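PDB 6V55: adhesion G-protein coupled receptor G6 from Danio rerio, which probably acts as a cell-surface adhesion receptor in myelination, with a calcium-binding extracellular region built from several domains. Local coordinates for residues Q659-S664 / G703-K708; V651-T656 / S670-M675. One frame throughout, in Å; residues are numbered along the deposited sequence.

Overall arrangement
From the N terminus the chain runs through more than 600 residues before reaching the region near its C-terminal end where both contacts lie. Strand 649-653 supplies the first half of contact 2; the turn that follows carries Gln659, Asn660 and Leu661 into contact 1 just before the short helix 663-666. Strand 671-677 then closes contact 2 after 13 intervening residues, the short helix among them, and the chain runs through strand 697-701 to residues 703-708, which close contact 1 over 38 residues. The two closures therefore cross instead of nesting, with centres about 12 Å apart. Contact 2 joins two facing sheets, while contact 1 brings together the connections leaving their strands.

Contact 1: Q659-S664 / G703-K708; sequences QNLSLS and GNFTIK. With NAG (2-acetamido-2-deoxy-beta-D-glucopyranose), chain D; NAG (2-acetamido-2-deoxy-beta-D-glucopyranose), chain L.
Two loops without strand pairing approach each other here, their backbones nearest at Leu661 and Ile707, whose CA atoms are 7.9 Å apart. No hydrogen bond spans the gap; the contact is apolar and centred on Leu661. Its CG stands anti to the carbonyl carbon (chi1 -81°), and the fork is carried into the angle between Phe705 and Ile707. Leu661 CD1 lies in the ring plane of Phe705, at the edge, 3.8 Å from CZ, while CD2 of Leu661 sits 3.9 Å from CE2 of the same ring. From the other loop Ile707 crosses the leucine at about a right angle, its CD1 3.8 Å from Leu661 CD1.

Both loops are N-glycosylated, each within an Asn-X-Ser/Thr sequon, with ND2 of Asn660 and of Asn704 each bonded to C1 of an N-acetylglucosamine, and Ile707 bonds through its backbone to Leu768, within the GPS motif. Ser662, third residue of the first sequon, is also the N-cap of helix 663-666. At the start of the same turn, Gln659 NE2 donates to Asn660 OD1 at 3.2 Å, approaching from above the carbonyl plane, 36° out of it; a second bond runs from NE2 to Gln711. With an alanine in place of Gln659, Asn660 OD1 and Gln711 OE1 would probably lose this donor, and the glycosylated amide would be freer to turn.

Contact 2: V651-T656 / S670-M675; sequences VTLPPT and SRINFM
Leu653 and Ile672 reach toward each other tip to tip from strands of two different sheets, their CA atoms 10.0 Å apart. Followed outward, Ile672 divides at CB, which points at the other strand. CG2 leaves CB anti to the backbone N and comes within 3.9 Å of Leu653 CD1. The longer branch starts with CG1 anti to the carbonyl carbon (chi1 -43°) and runs extended to its end, where Ile672 CD1 lies 4.0 Å from that same Leu653 CD1. One leucine methyl thus meets both branches of the isoleucine.

Two residues along each strand, Val651 and Phe674 form the second pair, with CA atoms 8.7 Å apart. They do not meet end on but slide past each other in opposite directions. A single ring atom takes the contact: Phe674 CE2 is 3.7 Å from Val651 CG2 and 4.0 Å from Val651 CB, and that CB lies at the ring edge, in its plane. CG of Phe674 stands anti to the backbone N (chi1 -172°), which swings the ring so that its CE2 corner, and not its tip, lies beside Val651.

All four side chains are buried, and no hydrogen bond joins the segments; each strand finds its backbone partners in its own sheet. Strand 649-653 bonds to Leu625, Ser623 and Arg715, whereas Ile672 bonds to Ser613. Leu625 and Ala627 also pack on Phe674, and Val714 on both Val651 and Leu653. On the far side of strand 671-677, Asn673 and Met675 lie against helix 573-593. Such packing of one antiparallel sheet on another, side chain against side chain, is that of a β-sandwich core, consistent with the GPS-containing subdomain of the GAIN domain of adhesion receptors.

Contact 1: Q659-S664 / G703-K708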
loop_
_atom_site.group_PDB
_atom_site.type_symbol
_atom_site.label_atom_id
_atom_site.label_comp_id
_atom_site.label_asym_id
_atom_site.label_seq_id
_atom_site.Cartn_x
_atom_site.Cartn_y
_atom_site.Cartn_z
ATOM N N GLN A 659 59.955 23.568 8.771
ATOM C CA GLN A 659 61.317 24.068 8.956
ATOM C C GLN A 659 61.922 23.612 10.284
ATOM O O GLN A 659 63.076 23.166 10.330
ATOM C CB GLN A 659 61.309 25.598 8.843
ATOM C CG GLN A 659 62.391 26.350 9.617
ATOM C CD GLN A 659 62.155 27.862 9.630
ATOM O OE1 GLN A 659 62.160 28.504 8.579
ATOM N NE2 GLN A 659 61.967 28.435 10.821
ATOM N N ASN A 660 61.149 23.682 11.374
ATOM C CA ASN A 660 61.641 23.281 12.688
ATOM C C ASN A 660 61.296 21.839 13.028
ATOM O O ASN A 660 61.162 21.505 14.216
ATOM C CB ASN A 660 61.109 24.220 13.775
ATOM C CG ASN A 660 61.536 25.660 13.568
ATOM O OD1 ASN A 660 60.808 26.445 12.971
ATOM N ND2 ASN A 660 62.715 26.015 14.063
ATOM N N LEU A 661 61.142 20.979 12.027
ATOM C CA LEU A 661 60.811 19.579 12.250
ATOM C C LEU A 661 62.072 18.738 12.183
ATOM O O LEU A 661 62.948 18.992 11.352
ATOM C CB LEU A 661 59.810 19.068 11.213
ATOM C CG LEU A 661 58.326 19.376 11.417
ATOM C CD1 LEU A 661 57.497 18.531 10.476
ATOM C CD2 LEU A 661 57.906 19.125 12.845
ATOM N N SER A 662 62.153 17.727 13.052
ATOM C CA SER A 662 63.233 16.754 12.973
ATOM C C SER A 662 63.069 15.881 11.736
ATOM O O SER A 662 61.980 15.778 11.167
ATOM C CB SER A 662 63.240 15.863 14.203
ATOM O OG SER A 662 62.142 14.965 14.129
ATOM N N LEU A 663 64.168 15.227 11.332
ATOM C CA LEU A 663 64.123 14.313 10.188
ATOM C C LEU A 663 63.283 13.078 10.462
ATOM O O LEU A 663 62.731 12.493 9.524
ATOM C CB LEU A 663 65.521 13.862 9.793
ATOM C CG LEU A 663 66.043 14.372 8.460
ATOM C CD1 LEU A 663 66.268 15.888 8.536
ATOM C CD2 LEU A 663 67.316 13.628 8.135
ATOM N N SER A 664 63.196 12.658 11.726
ATOM C CA SER A 664 62.263 11.606 12.102
ATOM C C SER A 664 60.818 12.046 11.897
ATOM O O SER A 664 59.987 11.255 11.436
ATOM C CB SER A 664 62.488 11.198 13.557
ATOM O OG SER A 664 61.255 10.807 14.155
ATOM N N GLY A 703 49.521 14.957 9.201
ATOM C CA GLY A 703 49.778 13.583 9.575
ATOM C C GLY A 703 49.179 13.304 10.935
ATOM O O GLY A 703 48.366 14.076 11.439
ATOM N N ASN A 704 49.673 12.226 11.549
ATOM C CA ASN A 704 49.236 11.779 12.867
ATOM C C ASN A 704 49.780 12.631 14.036
ATOM O O ASN A 704 49.635 12.231 15.194
ATOM C CB ASN A 704 49.634 10.312 13.053
ATOM C CG ASN A 704 48.673 9.572 13.951
ATOM O OD1 ASN A 704 47.643 10.133 14.332
ATOM N ND2 ASN A 704 49.001 8.328 14.319
ATOM N N PHE A 705 50.364 13.800 13.781
ATOM C CA PHE A 705 51.011 14.617 14.798
ATOM C C PHE A 705 50.762 16.087 14.482
ATOM O O PHE A 705 50.536 16.457 13.326
ATOM C CB PHE A 705 52.527 14.315 14.874
ATOM C CG PHE A 705 53.337 14.968 13.792
ATOM C CD1 PHE A 705 53.234 14.539 12.467
ATOM C CD2 PHE A 705 54.207 16.005 14.104
ATOM C CE1 PHE A 705 53.963 15.133 11.470
ATOM C CE2 PHE A 705 54.957 16.613 13.119
ATOM C CZ PHE A 705 54.836 16.174 11.790
ATOM N N THR A 706 50.802 16.921 15.519
ATOM C CA THR A 706 50.562 18.357 15.389
ATOM C C THR A 706 51.890 19.099 15.306
ATOM O O THR A 706 52.770 18.887 16.143
ATOM C CB THR A 706 49.747 18.886 16.575
ATOM O OG1 THR A 706 48.660 17.990 16.832
ATOM C CG2 THR A 706 49.183 20.273 16.280
ATOM N N ILE A 707 52.035 19.955 14.299
ATOM C CA ILE A 707 53.219 20.800 14.175
ATOM C C ILE A 707 52.981 22.029 15.026
ATOM O O ILE A 707 51.989 22.719 14.816
ATOM C CB ILE A 707 53.462 21.204 12.719
ATOM C CG1 ILE A 707 53.612 19.963 11.830
ATOM C CG2 ILE A 707 54.653 22.135 12.659
ATOM C CD1 ILE A 707 54.144 20.281 10.442
ATOM N N LYS A 708 53.872 22.299 15.988
ATOM C CA LYS A 708 53.641 23.322 16.996
ATOM C C LYS A 708 54.694 24.410 16.889
ATOM O O LYS A 708 55.769 24.190 16.310
ATOM C CB LYS A 708 53.660 22.740 18.409
ATOM C CG LYS A 708 52.484 21.842 18.685
ATOM C CD LYS A 708 52.401 21.404 20.139
ATOM C CE LYS A 708 51.262 20.396 20.312
ATOM N NZ LYS A 708 51.222 19.766 21.670
HETATM C C1 NAG D . 63.175 27.377 13.919
HETATM C C2 NAG D . 63.445 28.048 15.280
HETATM C C3 NAG D . 63.990 29.479 15.084
HETATM C C4 NAG D . 65.183 29.502 14.134
HETATM C C5 NAG D . 64.810 28.854 12.805
HETATM C C6 NAG D . 65.967 28.799 11.825
HETATM C C7 NAG D . 61.921 27.090 16.966
HETATM C C8 NAG D . 60.650 27.283 17.737
HETATM N N2 NAG D . 62.242 28.064 16.102
HETATM O O3 NAG D . 64.395 30.014 16.340
HETATM O O4 NAG D . 65.633 30.835 13.915
HETATM O O5 NAG D . 64.376 27.503 13.047
HETATM O O6 NAG D . 66.537 27.504 11.682
HETATM O O7 NAG D . 62.614 26.086 17.102
HETATM C C1 NAG L . 48.103 7.578 15.183
HETATM C C2 NAG L . 47.681 6.235 14.569
HETATM C C3 NAG L . 46.616 5.573 15.446
HETATM C C4 NAG L . 47.120 5.408 16.879
HETATM C C5 NAG L . 47.616 6.746 17.448
HETATM C C6 NAG L . 48.296 6.594 18.793
HETATM C C7 NAG L . 47.531 5.591 12.203
HETATM C C8 NAG L . 46.971 5.946 10.861
HETATM N N2 NAG L . 47.201 6.410 13.206
HETATM O O3 NAG L . 46.257 4.308 14.895
HETATM O O4 NAG L . 46.078 4.905 17.706
HETATM O O5 NAG L . 48.573 7.364 16.562
HETATM O O6 NAG L . 49.247 7.627 19.025
HETATM O O7 NAG L . 48.250 4.604 12.370
#

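Contact 2: V651-T656 / S670-M675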
loop_
_atom_site.group_PDB
_atom_site.type_symbol
_atom_site.label_atom_id
_atom_site.label_comp_id
_atom_site.label_asym_id
_atom_site.label_seq_id
_atom_site.Cartn_x
_atom_site.Cartn_y
_atom_site.Cartn_z
ATOM N N VAL A 651 42.518 27.796 4.004
ATOM C CA VAL A 651 43.647 27.449 4.859
ATOM C C VAL A 651 44.913 27.611 4.032
ATOM O O VAL A 651 45.079 26.941 3.007
ATOM C CB VAL A 651 43.533 26.020 5.408
ATOM C CG1 VAL A 651 44.805 25.629 6.154
ATOM C CG2 VAL A 651 42.312 25.883 6.310
ATOM N N THR A 652 45.799 28.495 4.468
ATOM C CA THR A 652 47.065 28.740 3.792
ATOM C C THR A 652 48.203 28.284 4.688
ATOM O O THR A 652 48.358 28.791 5.805
ATOM C CB THR A 652 47.227 30.216 3.446
ATOM O OG1 THR A 652 46.255 30.571 2.454
ATOM C CG2 THR A 652 48.627 30.472 2.907
ATOM N N LEU A 653 48.979 27.330 4.204
ATOM C CA LEU A 653 50.122 26.836 4.953
ATOM C C LEU A 653 51.375 27.586 4.511
ATOM O O LEU A 653 51.641 27.661 3.304
ATOM C CB LEU A 653 50.302 25.336 4.738
ATOM C CG LEU A 653 49.015 24.490 4.797
ATOM C CD1 LEU A 653 49.238 23.060 4.329
ATOM C CD2 LEU A 653 48.430 24.500 6.195
ATOM N N PRO A 654 52.155 28.143 5.448
ATOM C CA PRO A 654 53.358 28.927 5.091
ATOM C C PRO A 654 54.446 28.042 4.504
ATOM O O PRO A 654 54.401 26.812 4.664
ATOM C CB PRO A 654 53.786 29.509 6.445
ATOM C CG PRO A 654 53.325 28.522 7.422
ATOM C CD PRO A 654 51.991 28.057 6.909
ATOM N N PRO A 655 55.419 28.612 3.779
ATOM C CA PRO A 655 56.485 27.769 3.205
ATOM C C PRO A 655 57.442 27.200 4.236
ATOM O O PRO A 655 58.084 26.176 3.958
ATOM C CB PRO A 655 57.212 28.721 2.247
ATOM C CG PRO A 655 56.225 29.805 1.962
ATOM C CD PRO A 655 55.462 29.980 3.228
ATOM N N THR A 656 57.532 27.821 5.415
ATOM C CA THR A 656 58.361 27.387 6.540
ATOM C C THR A 656 57.622 26.465 7.501
ATOM O O THR A 656 57.911 26.495 8.706
ATOM C CB THR A 656 58.871 28.616 7.284
ATOM O OG1 THR A 656 57.748 29.398 7.723
ATOM C CG2 THR A 656 59.741 29.459 6.384
ATOM N N SER A 670 53.412 12.749 4.775
ATOM C CA SER A 670 53.065 12.284 3.443
ATOM C C SER A 670 51.978 13.107 2.787
ATOM O O SER A 670 51.927 13.168 1.553
ATOM C CB SER A 670 52.550 10.829 3.486
ATOM O OG SER A 670 53.453 9.929 4.101
ATOM N N ARG A 671 51.080 13.696 3.576
ATOM C CA ARG A 671 49.789 14.128 3.077
ATOM C C ARG A 671 49.452 15.486 3.645
ATOM O O ARG A 671 50.022 15.912 4.637
ATOM C CB ARG A 671 48.664 13.167 3.464
ATOM C CG ARG A 671 48.676 11.849 2.762
ATOM C CD ARG A 671 48.490 10.746 3.756
ATOM N NE ARG A 671 48.235 9.467 3.092
ATOM C CZ ARG A 671 47.087 8.791 3.144
ATOM N NH1 ARG A 671 46.056 9.250 3.845
ATOM N NH2 ARG A 671 46.977 7.641 2.501
ATOM N N ILE A 672 48.498 16.157 3.004
ATOM C CA ILE A 672 47.745 17.251 3.610
ATOM C C ILE A 672 46.318 16.768 3.770
ATOM O O ILE A 672 45.766 16.163 2.850
ATOM C CB ILE A 672 47.779 18.532 2.761
ATOM C CG1 ILE A 672 49.188 18.762 2.228
ATOM C CG2 ILE A 672 47.285 19.728 3.586
ATOM C CD1 ILE A 672 49.428 20.108 1.592
ATOM N N ASN A 673 45.738 17.010 4.934
ATOM C CA ASN A 673 44.361 16.659 5.240
ATOM C C ASN A 673 43.522 17.924 5.313
ATOM O O ASN A 673 43.994 18.969 5.758
ATOM C CB ASN A 673 44.289 15.922 6.579
ATOM C CG ASN A 673 45.196 14.701 6.618
ATOM O OD1 ASN A 673 45.320 13.995 5.629
ATOM N ND2 ASN A 673 45.848 14.461 7.755
ATOM N N PHE A 674 42.267 17.834 4.906
ATOM C CA PHE A 674 41.409 19.010 4.967
ATOM C C PHE A 674 39.997 18.523 5.236
ATOM O O PHE A 674 39.536 17.597 4.570
ATOM C CB PHE A 674 41.497 19.796 3.651
ATOM C CG PHE A 674 40.799 21.132 3.660
ATOM C CD1 PHE A 674 39.443 21.235 3.328
ATOM C CD2 PHE A 674 41.508 22.297 3.906
ATOM C CE1 PHE A 674 38.793 22.457 3.309
ATOM C CE2 PHE A 674 40.861 23.541 3.881
ATOM C CZ PHE A 674 39.500 23.611 3.568
ATOM N N MET A 675 39.321 19.127 6.216
ATOM C CA MET A 675 37.911 18.859 6.505
ATOM C C MET A 675 37.158 20.176 6.618
ATOM O O MET A 675 37.661 21.140 7.206
ATOM C CB MET A 675 37.720 18.076 7.814
ATOM C CG MET A 675 38.615 16.869 7.959
ATOM S SD MET A 675 38.474 16.006 9.508
ATOM C CE MET A 675 40.231 15.852 9.848
#